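PDB 2CU5: secondary thiamine-phosphate synthase enzyme from Thermus thermophilus, which is of unestablished function but, as a member of the UPF0047 (YjbQ) family, may have thiamine-phosphate synthase activity. Local coordinates for residues Gly3-Glu8 / Glu24-Gly29; Leu7-Pro12 / Val17-Lys22; Glu65-His70 / Ala83-Leu88; Leu88-His93 / Phe112-Asp117. One frame throughout, in Å; residues are numbered along the deposited sequence.

Overall arrangement
Along the chain, contacts 1 and 2 both open on strand 5-11, and both also use helix 20-25; their centres lie about 12 Å apart. Contacts 3 and 4 follow, sharing Leu88 and helix 81-90, with centres about 11 Å apart. Contact 4 joins the two groups: its strand 110-115 pairs with strand 15-18 of contact 2, and Thr11 OG1 lies 2.7 Å from Glu115 OE1. Contact 1, near the surface, and contact 3 sit on opposite sides of the chain's centre, about 30 Å between centres. The series thus runs from the outermost strand of the five-stranded sheet, through the three-stranded sheet, to helices that meet other subunits of the trimer.

Contact 1: residues Gly3-Glu8 / Glu24-Gly29; sequences GVVRLE and EAALSG
Where Val5 and Leu7 meet Ala26, the only flat group touched is the Ala26 peptide, whose O lies 4.2 Å from Val5 CG2; no ring or side-chain amide or carboxylate takes part, so there is no stacked face. The rest is contact between methyl groups. Ala26 CB points at the strand and is met by two branches, Val5 CG1 at 3.9 Å and Leu7 CD2 at 4.0 Å. These residues are two apart on strand 5-11 and direct their side chains to the same side of it, so a single methyl bridges both. In Val5, CG1 stands anti to the backbone N (chi1 179°), which brings that branch to the Ala26 methyl while CG2 is left beside the strand's own N. The backbones stay well separated, 6.9 Å at the closest CA pair, Val5 and Ala26, and side chains of the strand bridge the interval. Just past Ala26, Leu27 N still bonds to Glu24 O at 3.0 Å, and Ser28 is the first residue to leave helical angles. Along one edge the strand pairs with strand 120-128, Val5 with Val126 and Leu7 with Val124, while Leu27 packs on Leu128 of that same strand. Val4, in contrast, touches Leu97 of the second subunit. With 107 Å² buried and no hydrogen bond across it, the contact is a small apolar seam: van der Waals contact between methyls joins the two segments at the surface, and directional bonding sets the strand's position through its sheet partner instead.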
loop_
_atom_site.group_PDB
_atom_site.type_symbol
_atom_site.label_atom_id
_atom_site.label_comp_id
_atom_site.label_asym_id
_atom_site.label_seq_id
_atom_site.Cartn_x
_atom_site.Cartn_y
_atom_site.Cartn_z
ATOM N N GLY A 3 -13.453 -19.241 -9.147
ATOM C CA GLY A 3 -12.799 -19.029 -7.867
ATOM C C GLY A 3 -12.627 -17.575 -7.466
ATOM O O GLY A 3 -12.056 -17.279 -6.419
ATOM N N VAL A 4 -13.116 -16.663 -8.297
ATOM C CA VAL A 4 -13.008 -15.241 -7.994
ATOM C C VAL A 4 -14.346 -14.562 -8.229
ATOM O O VAL A 4 -14.917 -14.656 -9.318
ATOM C CB VAL A 4 -11.952 -14.553 -8.875
ATOM C CG1 VAL A 4 -11.831 -13.091 -8.487
ATOM C CG2 VAL A 4 -10.614 -15.254 -8.727
ATOM N N VAL A 5 -14.843 -13.884 -7.200
ATOM C CA VAL A 5 -16.119 -13.190 -7.296
ATOM C C VAL A 5 -15.915 -11.777 -7.811
ATOM O O VAL A 5 -14.996 -11.081 -7.378
ATOM C CB VAL A 5 -16.826 -13.113 -5.930
ATOM C CG1 VAL A 5 -18.145 -12.362 -6.069
ATOM C CG2 VAL A 5 -17.061 -14.512 -5.393
ATOM N N ARG A 6 -16.770 -11.362 -8.740
ATOM C CA ARG A 6 -16.685 -10.026 -9.307
ATOM C C ARG A 6 -17.821 -9.135 -8.820
ATOM O O ARG A 6 -18.981 -9.321 -9.192
ATOM C CB ARG A 6 -16.698 -10.102 -10.837
ATOM C CG ARG A 6 -16.830 -8.756 -11.535
ATOM C CD ARG A 6 -15.976 -8.720 -12.785
ATOM N NE ARG A 6 -16.184 -9.892 -13.627
ATOM C CZ ARG A 6 -15.324 -10.316 -14.548
ATOM N NH1 ARG A 6 -14.185 -9.669 -14.759
ATOM N NH2 ARG A 6 -15.602 -11.396 -15.256
ATOM N N LEU A 7 -17.481 -8.178 -7.966
ATOM C CA LEU A 7 -18.460 -7.240 -7.450
ATOM C C LEU A 7 -18.401 -6.032 -8.377
ATOM O O LEU A 7 -17.345 -5.718 -8.921
ATOM C CB LEU A 7 -18.099 -6.811 -6.021
ATOM C CG LEU A 7 -17.955 -7.916 -4.970
ATOM C CD1 LEU A 7 -17.514 -7.311 -3.645
ATOM C CD2 LEU A 7 -19.272 -8.646 -4.808
ATOM N N GLU A 8 -19.536 -5.375 -8.573
ATOM C CA GLU A 8 -19.590 -4.191 -9.423
ATOM C C GLU A 8 -20.152 -3.101 -8.518
ATOM O O GLU A 8 -21.265 -3.207 -8.014
ATOM C CB GLU A 8 -20.472 -4.470 -10.646
ATOM C CG GLU A 8 -20.168 -5.846 -11.246
ATOM C CD GLU A 8 -20.588 -6.005 -12.695
ATOM O OE1 GLU A 8 -21.727 -5.622 -13.040
ATOM O OE2 GLU A 8 -19.775 -6.531 -13.488
ATOM N N GLU A 24 -18.512 -8.814 2.293
ATOM C CA GLU A 24 -18.936 -9.877 3.203
ATOM C C GLU A 24 -20.005 -10.763 2.573
ATOM O O GLU A 24 -20.023 -11.978 2.786
ATOM C CB GLU A 24 -19.458 -9.284 4.518
ATOM C CG GLU A 24 -18.394 -8.536 5.313
ATOM C CD GLU A 24 -18.911 -7.929 6.604
ATOM O OE1 GLU A 24 -20.026 -7.373 6.604
ATOM O OE2 GLU A 24 -18.188 -7.985 7.620
ATOM N N ALA A 25 -20.894 -10.157 1.793
ATOM C CA ALA A 25 -21.957 -10.911 1.144
ATOM C C ALA A 25 -21.386 -11.888 0.124
ATOM O O ALA A 25 -22.038 -12.870 -0.235
ATOM C CB ALA A 25 -22.945 -9.961 0.469
ATOM N N ALA A 26 -20.167 -11.629 -0.341
ATOM C CA ALA A 26 -19.536 -12.503 -1.321
ATOM C C ALA A 26 -18.709 -13.612 -0.672
ATOM O O ALA A 26 -18.218 -14.507 -1.361
ATOM C CB ALA A 26 -18.654 -11.685 -2.260
ATOM N N LEU A 27 -18.580 -13.564 0.650
ATOM C CA LEU A 27 -17.782 -14.547 1.377
ATOM C C LEU A 27 -18.431 -15.900 1.644
ATOM O O LEU A 27 -17.731 -16.870 1.942
ATOM C CB LEU A 27 -17.324 -13.954 2.708
ATOM C CG LEU A 27 -16.529 -12.653 2.584
ATOM C CD1 LEU A 27 -16.100 -12.182 3.965
ATOM C CD2 LEU A 27 -15.320 -12.880 1.690
ATOM N N SER A 28 -19.755 -15.970 1.553
ATOM C CA SER A 28 -20.468 -17.225 1.808
ATOM C C SER A 28 -20.020 -17.882 3.117
ATOM O O SER A 28 -19.719 -19.074 3.151
ATOM C CB SER A 28 -20.253 -18.202 0.646
ATOM O OG SER A 28 -20.812 -17.700 -0.558
ATOM N N GLY A 29 -19.969 -17.097 4.189
ATOM C CA GLY A 29 -19.574 -17.628 5.484
ATOM C C GLY A 29 -18.136 -18.107 5.616
ATOM O O GLY A 29 -17.803 -18.826 6.556
#

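Contact 2: residues Leu7-Pro12 / Val17-Lys22; sequences LEVPTP and VNITRK
Val9 with Val17, Val9 with Ile19 and Pro12 with Val17 are the apolar pairs of this contact, which buries 328 Å² in total. Val9 CG1 faces two branches at once, Val17 CG1 at 3.8 Å and Ile19 CG2 at 3.9 Å; the two valines run antiparallel past one another, whereas Val9 and Ile19 cross at about a right angle. The other branch of Val17, CG2, lies 3.8 Å from Pro12 CD. A second group involves Lys22: Leu7 CD1 stands against the carbonyl Lys22 O, 3.8 Å away, and the extended lysine chain runs back past the strand, its NZ 4.3 Å from Pro10 CD. No hydrogen bond crosses the contact. Polar interactions stay local: Asn18 OD1 accepts Thr20 N at 3.1 Å, in the carbonyl plane, forming an Asx turn, and also takes Thr20 OG1 at 2.8 Å, tilted 26° off that plane. Thr11 OG1 is hydrogen-bonded to Glu115 OE1 and to the backbone N of Arg120. Strand 5-11 bonds to strand 120-128 and strand 15-18 to strand 110-115, so Val9 and Ile19 are buried between two antiparallel sheets packed face to face, with the prolines and Lys22 at the outer margin.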
loop_
_atom_site.group_PDB
_atom_site.type_symbol
_atom_site.label_atom_id
_atom_site.label_comp_id
_atom_site.label_asym_id
_atom_site.label_seq_id
_atom_site.Cartn_x
_atom_site.Cartn_y
_atom_site.Cartn_z
ATOM N N LEU A 7 -17.481 -8.178 -7.966
ATOM C CA LEU A 7 -18.460 -7.240 -7.450
ATOM C C LEU A 7 -18.401 -6.032 -8.377
ATOM O O LEU A 7 -17.345 -5.718 -8.921
ATOM C CB LEU A 7 -18.099 -6.811 -6.021
ATOM C CG LEU A 7 -17.955 -7.916 -4.970
ATOM C CD1 LEU A 7 -17.514 -7.311 -3.645
ATOM C CD2 LEU A 7 -19.272 -8.646 -4.808
ATOM N N GLU A 8 -19.536 -5.375 -8.573
ATOM C CA GLU A 8 -19.590 -4.191 -9.423
ATOM C C GLU A 8 -20.152 -3.101 -8.518
ATOM O O GLU A 8 -21.265 -3.207 -8.014
ATOM C CB GLU A 8 -20.472 -4.470 -10.646
ATOM C CG GLU A 8 -20.168 -5.846 -11.246
ATOM C CD GLU A 8 -20.588 -6.005 -12.695
ATOM O OE1 GLU A 8 -21.727 -5.622 -13.040
ATOM O OE2 GLU A 8 -19.775 -6.531 -13.488
ATOM N N VAL A 9 -19.355 -2.059 -8.306
ATOM C CA VAL A 9 -19.713 -0.984 -7.392
ATOM C C VAL A 9 -19.922 0.394 -8.004
ATOM O O VAL A 9 -19.009 0.954 -8.602
ATOM C CB VAL A 9 -18.616 -0.854 -6.301
ATOM C CG1 VAL A 9 -19.064 0.088 -5.207
ATOM C CG2 VAL A 9 -18.289 -2.228 -5.726
ATOM N N PRO A 10 -21.135 0.956 -7.871
ATOM C CA PRO A 10 -21.369 2.290 -8.437
ATOM C C PRO A 10 -20.590 3.308 -7.598
ATOM O O PRO A 10 -20.556 3.209 -6.370
ATOM C CB PRO A 10 -22.880 2.468 -8.294
ATOM C CG PRO A 10 -23.397 1.053 -8.354
ATOM C CD PRO A 10 -22.408 0.322 -7.484
ATOM N N THR A 11 -19.968 4.280 -8.257
ATOM C CA THR A 11 -19.195 5.296 -7.548
ATOM C C THR A 11 -19.556 6.706 -7.996
ATOM O O THR A 11 -20.007 6.913 -9.121
ATOM C CB THR A 11 -17.687 5.104 -7.784
ATOM O OG1 THR A 11 -17.409 5.219 -9.184
ATOM C CG2 THR A 11 -17.241 3.729 -7.297
ATOM N N PRO A 12 -19.381 7.696 -7.107
ATOM C CA PRO A 12 -19.684 9.094 -7.433
ATOM C C PRO A 12 -18.478 9.693 -8.155
ATOM O O PRO A 12 -17.516 8.983 -8.435
ATOM C CB PRO A 12 -19.904 9.719 -6.064
ATOM C CG PRO A 12 -18.901 8.993 -5.222
ATOM C CD PRO A 12 -19.085 7.549 -5.669
ATOM N N VAL A 17 -16.465 4.851 -1.039
ATOM C CA VAL A 17 -17.669 4.028 -1.031
ATOM C C VAL A 17 -17.435 2.852 -0.095
ATOM O O VAL A 17 -16.498 2.078 -0.285
ATOM C CB VAL A 17 -17.988 3.498 -2.447
ATOM C CG1 VAL A 17 -19.291 2.710 -2.429
ATOM C CG2 VAL A 17 -18.084 4.659 -3.424
ATOM N N ASN A 18 -18.290 2.729 0.915
ATOM C CA ASN A 18 -18.181 1.656 1.898
ATOM C C ASN A 18 -18.650 0.341 1.269
ATOM O O ASN A 18 -19.836 0.161 1.008
ATOM C CB ASN A 18 -19.050 1.986 3.114
ATOM C CG ASN A 18 -18.780 1.066 4.287
ATOM O OD1 ASN A 18 -18.538 -0.126 4.106
ATOM N ND2 ASN A 18 -18.821 1.615 5.496
ATOM N N ILE A 19 -17.720 -0.574 1.029
ATOM C CA ILE A 19 -18.056 -1.855 0.410
ATOM C C ILE A 19 -17.896 -3.030 1.368
ATOM O O ILE A 19 -17.858 -4.187 0.948
ATOM C CB ILE A 19 -17.162 -2.112 -0.809
ATOM C CG1 ILE A 19 -15.696 -2.176 -0.357
ATOM C CG2 ILE A 19 -17.379 -1.007 -1.857
ATOM C CD1 ILE A 19 -14.721 -2.588 -1.438
ATOM N N THR A 20 -17.803 -2.730 2.655
ATOM C CA THR A 20 -17.624 -3.758 3.671
ATOM C C THR A 20 -18.683 -4.855 3.575
ATOM O O THR A 20 -18.354 -6.038 3.477
ATOM C CB THR A 20 -17.679 -3.148 5.089
ATOM O OG1 THR A 20 -16.811 -2.009 5.157
ATOM C CG2 THR A 20 -17.233 -4.166 6.131
ATOM N N ARG A 21 -19.949 -4.456 3.597
ATOM C CA ARG A 21 -21.045 -5.416 3.542
ATOM C C ARG A 21 -21.131 -6.160 2.218
ATOM O O ARG A 21 -21.432 -7.356 2.200
ATOM C CB ARG A 21 -22.378 -4.720 3.849
ATOM C CG ARG A 21 -23.586 -5.653 3.834
ATOM C CD ARG A 21 -23.329 -6.921 4.642
ATOM N NE ARG A 21 -22.897 -6.639 6.009
ATOM C CZ ARG A 21 -23.653 -6.053 6.932
ATOM N NH1 ARG A 21 -24.892 -5.680 6.642
ATOM N NH2 ARG A 21 -23.172 -5.851 8.153
ATOM N N LYS A 22 -20.873 -5.472 1.110
ATOM C CA LYS A 22 -20.922 -6.135 -0.192
ATOM C C LYS A 22 -19.815 -7.184 -0.326
ATOM O O LYS A 22 -20.006 -8.219 -0.975
ATOM C CB LYS A 22 -20.848 -5.104 -1.330
ATOM C CG LYS A 22 -22.166 -4.344 -1.498
ATOM C CD LYS A 22 -22.183 -3.409 -2.694
ATOM C CE LYS A 22 -23.537 -2.713 -2.807
ATOM N NZ LYS A 22 -23.629 -1.797 -3.980
#

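Contact 3: residues Glu65-His70 / Ala83-Leu88; sequences ELAPRH and AHLKSL
Ala67 is the tightly packed centre of this contact, its methyl set between Leu85 and Lys86 of helix 81-90. Leu85 CD2 reaches Ala67 CB at 3.9 Å, and the aliphatic part of Lys86 lies alongside it, with both CG and CE 3.8 Å from that same Ala67 CB. Lys86 is extended beyond CG, so its chain follows the surface of the alanine and carries CE to 3.5 Å from Ala67 O. The backbone closes up accordingly, with the CA atoms of Ala67 and Lys86 6.7 Å apart. Past this point the fit becomes looser and water-mediated. Lys86 NZ makes no direct bond across the contact; it donates to a water at 2.7 Å, which in turn donates to Ala67 O at 2.8 Å. One water therefore serves both the ammonium group and the carbonyl of Ala67, the first residue past helix 53-66. Arg69 NH2 stands 5.2 Å from Lys86 NZ, a pair of like charges without contact, and Arg69 makes long, weak ion pairs with Glu13 and Glu14. Around this junction, Lys86 also rests on Phe116, just beyond strand 110-115. Arg62 of the second subunit packs on Leu85 and bonds to Pro68 O, while Leu66 meets Leu66 of the third subunit, so the end of helix 53-66 is held between helix 81-90 and the trimer interfaces.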
loop_
_atom_site.group_PDB
_atom_site.type_symbol
_atom_site.label_atom_id
_atom_site.label_comp_id
_atom_site.label_asym_id
_atom_site.label_seq_id
_atom_site.Cartn_x
_atom_site.Cartn_y
_atom_site.Cartn_z
ATOM N N GLU A 65 -5.003 18.222 -2.442
ATOM C CA GLU A 65 -3.906 19.168 -2.291
ATOM C C GLU A 65 -2.598 18.486 -2.677
ATOM O O GLU A 65 -1.703 19.111 -3.247
ATOM C CB GLU A 65 -3.854 19.691 -0.846
ATOM C CG GLU A 65 -5.173 20.331 -0.390
ATOM C CD GLU A 65 -5.112 20.922 1.010
ATOM O OE1 GLU A 65 -4.588 20.253 1.921
ATOM O OE2 GLU A 65 -5.604 22.053 1.204
ATOM N N LEU A 66 -2.495 17.193 -2.389
ATOM C CA LEU A 66 -1.296 16.442 -2.731
ATOM C C LEU A 66 -1.291 16.092 -4.216
ATOM O O LEU A 66 -0.235 16.034 -4.851
ATOM C CB LEU A 66 -1.216 15.161 -1.896
ATOM C CG LEU A 66 -1.065 15.353 -0.384
ATOM C CD1 LEU A 66 -0.961 14.005 0.288
ATOM C CD2 LEU A 66 0.173 16.188 -0.094
ATOM N N ALA A 67 -2.478 15.868 -4.767
ATOM C CA ALA A 67 -2.622 15.517 -6.176
ATOM C C ALA A 67 -3.677 16.389 -6.846
ATOM O O ALA A 67 -4.788 15.942 -7.108
ATOM C CB ALA A 67 -3.000 14.039 -6.307
ATOM N N PRO A 68 -3.345 17.659 -7.124
ATOM C CA PRO A 68 -4.315 18.551 -7.769
ATOM C C PRO A 68 -4.642 18.116 -9.193
ATOM O O PRO A 68 -3.788 17.591 -9.902
ATOM C CB PRO A 68 -3.622 19.911 -7.721
ATOM C CG PRO A 68 -2.163 19.540 -7.799
ATOM C CD PRO A 68 -2.076 18.359 -6.860
ATOM N N ARG A 69 -5.885 18.341 -9.602
ATOM C CA ARG A 69 -6.329 17.980 -10.943
ATOM C C ARG A 69 -5.580 18.833 -11.960
ATOM O O ARG A 69 -5.099 18.340 -12.982
ATOM C CB ARG A 69 -7.834 18.232 -11.078
ATOM C CG ARG A 69 -8.699 17.475 -10.081
ATOM C CD ARG A 69 -10.118 18.033 -10.047
ATOM N NE ARG A 69 -10.987 17.308 -9.120
ATOM C CZ ARG A 69 -11.538 16.126 -9.378
ATOM N NH1 ARG A 69 -11.319 15.529 -10.540
ATOM N NH2 ARG A 69 -12.306 15.538 -8.472
ATOM N N HIS A 70 -5.487 20.121 -11.653
ATOM C CA HIS A 70 -4.827 21.102 -12.505
ATOM C C HIS A 70 -3.316 21.112 -12.312
ATOM O O HIS A 70 -2.813 21.515 -11.266
ATOM C CB HIS A 70 -5.400 22.495 -12.205
ATOM C CG HIS A 70 -4.724 23.608 -12.947
ATOM N ND1 HIS A 70 -4.803 23.749 -14.316
ATOM C CD2 HIS A 70 -3.962 24.637 -12.506
ATOM C CE1 HIS A 70 -4.119 24.818 -14.686
ATOM N NE2 HIS A 70 -3.598 25.375 -13.606
ATOM N N ALA A 83 -5.713 11.421 -10.524
ATOM C CA ALA A 83 -6.388 10.213 -10.053
ATOM C C ALA A 83 -5.461 9.007 -10.112
ATOM O O ALA A 83 -5.572 8.085 -9.302
ATOM C CB ALA A 83 -7.636 9.956 -10.882
ATOM N N HIS A 84 -4.555 9.003 -11.086
ATOM C CA HIS A 84 -3.604 7.910 -11.208
ATOM C C HIS A 84 -2.699 7.959 -9.984
ATOM O O HIS A 84 -2.383 6.930 -9.391
ATOM C CB HIS A 84 -2.776 8.053 -12.490
ATOM C CG HIS A 84 -3.475 7.553 -13.716
ATOM N ND1 HIS A 84 -3.443 6.230 -14.104
ATOM C CD2 HIS A 84 -4.245 8.193 -14.626
ATOM C CE1 HIS A 84 -4.163 6.078 -15.202
ATOM N NE2 HIS A 84 -4.659 7.254 -15.540
ATOM N N LEU A 85 -2.295 9.166 -9.598
ATOM C CA LEU A 85 -1.439 9.317 -8.433
ATOM C C LEU A 85 -2.156 8.930 -7.142
ATOM O O LEU A 85 -1.593 8.226 -6.308
ATOM C CB LEU A 85 -0.922 10.757 -8.320
ATOM C CG LEU A 85 -0.017 10.999 -7.105
ATOM C CD1 LEU A 85 1.195 10.071 -7.155
ATOM C CD2 LEU A 85 0.434 12.461 -7.084
ATOM N N LYS A 86 -3.394 9.385 -6.968
ATOM C CA LYS A 86 -4.125 9.047 -5.754
ATOM C C LYS A 86 -4.270 7.532 -5.635
ATOM O O LYS A 86 -4.216 6.977 -4.532
ATOM C CB LYS A 86 -5.496 9.711 -5.753
ATOM C CG LYS A 86 -5.427 11.228 -5.679
ATOM C CD LYS A 86 -6.796 11.839 -5.792
ATOM C CE LYS A 86 -6.717 13.364 -5.778
ATOM N NZ LYS A 86 -8.062 13.929 -6.031
ATOM N N SER A 87 -4.441 6.876 -6.778
ATOM C CA SER A 87 -4.579 5.424 -6.828
ATOM C C SER A 87 -3.278 4.754 -6.398
ATOM O O SER A 87 -3.286 3.819 -5.597
ATOM C CB SER A 87 -4.954 4.982 -8.249
ATOM O OG SER A 87 -4.928 3.571 -8.377
ATOM N N LEU A 88 -2.159 5.235 -6.938
ATOM C CA LEU A 88 -0.845 4.694 -6.596
ATOM C C LEU A 88 -0.568 4.861 -5.106
ATOM O O LEU A 88 -0.034 3.958 -4.453
ATOM C CB LEU A 88 0.243 5.414 -7.410
ATOM C CG LEU A 88 1.719 5.069 -7.168
ATOM C CD1 LEU A 88 2.513 5.404 -8.423
ATOM C CD2 LEU A 88 2.261 5.836 -5.974
HETATM O O HOH W 1 -7.556 16.435 -6.853
#

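Contact 4: residues Leu88-His93 / Phe112-Asp117; sequences LLTGVH and FLAEFD
Thr90 brings its hydroxyl to the rim of the Phe116 ring, OG1 lying at the edge near the ring plane, 3.5 Å from CZ and 3.8 Å from CE2 of Phe116. The two side chains cross obliquely. The torsion explains the choice of atom: with chi1 at -59°, OG1 sits beside the backbone N, where it can bond to Lys86 O one turn back in helix 81-90, and CG2 is turned to the strand. That methyl comes 4.4 Å from Ala114 CB, a looser touch than the first. Ala114 O also stands 3.5 Å above one face of the Phe116 ring, near its rim. Behind it the chain leaves strand 110-115 by a turn that Glu115 braces: Asp117 N donates to Glu115 OE2 at 2.8 Å with an N-H...O angle of 164°, meeting the anti side of the carboxylate 34° out of its plane. Glu115 OE1 forms a salt bridge with Arg122. Further along the helix Phe116 covers Ala83 and Lys86, and Thr90 also touches Thr46 of the neighbouring strand 43-48 as well as Leu88 of the third subunit. Only 86 Å² is buried and no hydrogen bond crosses, so the helix end meets the sheet mainly by van der Waals contact. The hydroxyl oxygen at the ring edge is probably a mildly favourable electrostatic neighbour for the aromatic C-H groups, while the Lys86 carbonyl meets the polar need of that hydroxyl.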
loop_
_atom_site.group_PDB
_atom_site.type_symbol
_atom_site.label_atom_id
_atom_site.label_comp_id
_atom_site.label_asym_id
_atom_site.label_seq_id
_atom_site.Cartn_x
_atom_site.Cartn_y
_atom_site.Cartn_z
ATOM N N LEU A 88 -2.159 5.235 -6.938
ATOM C CA LEU A 88 -0.845 4.694 -6.596
ATOM C C LEU A 88 -0.568 4.861 -5.106
ATOM O O LEU A 88 -0.034 3.958 -4.453
ATOM C CB LEU A 88 0.243 5.414 -7.410
ATOM C CG LEU A 88 1.719 5.069 -7.168
ATOM C CD1 LEU A 88 2.513 5.404 -8.423
ATOM C CD2 LEU A 88 2.261 5.836 -5.974
ATOM N N LEU A 89 -0.944 6.016 -4.570
ATOM C CA LEU A 89 -0.723 6.321 -3.160
ATOM C C LEU A 89 -1.597 5.505 -2.224
ATOM O O LEU A 89 -1.171 5.127 -1.130
ATOM C CB LEU A 89 -0.979 7.809 -2.895
ATOM C CG LEU A 89 -0.007 8.794 -3.544
ATOM C CD1 LEU A 89 -0.470 10.233 -3.264
ATOM C CD2 LEU A 89 1.385 8.573 -2.996
ATOM N N THR A 90 -2.823 5.241 -2.656
ATOM C CA THR A 90 -3.769 4.505 -1.838
ATOM C C THR A 90 -3.511 3.004 -1.912
ATOM O O THR A 90 -3.464 2.325 -0.890
ATOM C CB THR A 90 -5.216 4.820 -2.283
ATOM O OG1 THR A 90 -5.449 6.228 -2.155
ATOM C CG2 THR A 90 -6.228 4.073 -1.427
ATOM N N GLY A 91 -3.313 2.506 -3.125
ATOM C CA GLY A 91 -3.086 1.086 -3.317
ATOM C C GLY A 91 -4.318 0.496 -3.978
ATOM O O GLY A 91 -5.413 1.042 -3.837
ATOM N N VAL A 92 -4.148 -0.614 -4.691
ATOM C CA VAL A 92 -5.267 -1.249 -5.379
ATOM C C VAL A 92 -5.624 -2.655 -4.898
ATOM O O VAL A 92 -6.358 -3.376 -5.575
ATOM C CB VAL A 92 -5.019 -1.305 -6.903
ATOM C CG1 VAL A 92 -4.898 0.108 -7.453
ATOM C CG2 VAL A 92 -3.765 -2.111 -7.207
ATOM N N HIS A 93 -5.100 -3.058 -3.747
ATOM C CA HIS A 93 -5.436 -4.372 -3.218
ATOM C C HIS A 93 -5.413 -4.374 -1.700
ATOM O O HIS A 93 -4.777 -3.525 -1.067
ATOM C CB HIS A 93 -4.494 -5.456 -3.767
ATOM C CG HIS A 93 -3.249 -5.659 -2.956
ATOM N ND1 HIS A 93 -2.141 -4.848 -3.069
ATOM C CD2 HIS A 93 -2.939 -6.593 -2.023
ATOM C CE1 HIS A 93 -1.202 -5.272 -2.242
ATOM N NE2 HIS A 93 -1.661 -6.330 -1.596
ATOM N N PHE A 112 -13.196 0.567 2.121
ATOM C CA PHE A 112 -13.648 1.550 1.143
ATOM C C PHE A 112 -13.065 1.423 -0.249
ATOM O O PHE A 112 -11.896 1.079 -0.427
ATOM C CB PHE A 112 -13.318 2.970 1.619
ATOM C CG PHE A 112 -14.103 3.422 2.806
ATOM C CD1 PHE A 112 -15.423 3.842 2.668
ATOM C CD2 PHE A 112 -13.516 3.450 4.065
ATOM C CE1 PHE A 112 -16.150 4.289 3.776
ATOM C CE2 PHE A 112 -14.227 3.889 5.171
ATOM C CZ PHE A 112 -15.550 4.312 5.028
ATOM N N LEU A 113 -13.905 1.703 -1.238
ATOM C CA LEU A 113 -13.446 1.742 -2.613
ATOM C C LEU A 113 -13.246 3.250 -2.768
ATOM O O LEU A 113 -14.205 4.014 -2.744
ATOM C CB LEU A 113 -14.520 1.255 -3.586
ATOM C CG LEU A 113 -14.020 1.064 -5.027
ATOM C CD1 LEU A 113 -15.139 0.481 -5.874
ATOM C CD2 LEU A 113 -13.545 2.391 -5.613
ATOM N N ALA A 114 -11.998 3.679 -2.899
ATOM C CA ALA A 114 -11.696 5.097 -3.032
ATOM C C ALA A 114 -11.756 5.538 -4.488
ATOM O O ALA A 114 -10.823 5.302 -5.245
ATOM C CB ALA A 114 -10.308 5.381 -2.446
ATOM N N GLU A 115 -12.853 6.187 -4.869
ATOM C CA GLU A 115 -13.029 6.662 -6.239
ATOM C C GLU A 115 -12.455 8.063 -6.430
ATOM O O GLU A 115 -12.840 8.993 -5.726
ATOM C CB GLU A 115 -14.514 6.690 -6.610
ATOM C CG GLU A 115 -14.762 7.215 -8.015
ATOM C CD GLU A 115 -14.117 6.345 -9.078
ATOM O OE1 GLU A 115 -14.780 5.398 -9.557
ATOM O OE2 GLU A 115 -12.940 6.594 -9.428
ATOM N N PHE A 116 -11.553 8.210 -7.396
ATOM C CA PHE A 116 -10.939 9.507 -7.672
ATOM C C PHE A 116 -11.280 10.025 -9.070
ATOM O O PHE A 116 -10.931 11.153 -9.415
ATOM C CB PHE A 116 -9.417 9.411 -7.527
ATOM C CG PHE A 116 -8.967 8.822 -6.217
ATOM C CD1 PHE A 116 -9.303 9.431 -5.013
ATOM C CD2 PHE A 116 -8.199 7.660 -6.192
ATOM C CE1 PHE A 116 -8.879 8.895 -3.797
ATOM C CE2 PHE A 116 -7.769 7.114 -4.983
ATOM C CZ PHE A 116 -8.110 7.733 -3.786
ATOM N N ASP A 117 -11.956 9.211 -9.878
ATOM C CA ASP A 117 -12.314 9.643 -11.228
ATOM C C ASP A 117 -13.627 9.045 -11.731
ATOM O O ASP A 117 -13.661 8.390 -12.771
ATOM C CB ASP A 117 -11.174 9.310 -12.198
ATOM C CG ASP A 117 -11.404 9.880 -13.590
ATOM O OD1 ASP A 117 -11.942 11.001 -13.693
ATOM O OD2 ASP A 117 -11.041 9.212 -14.578
#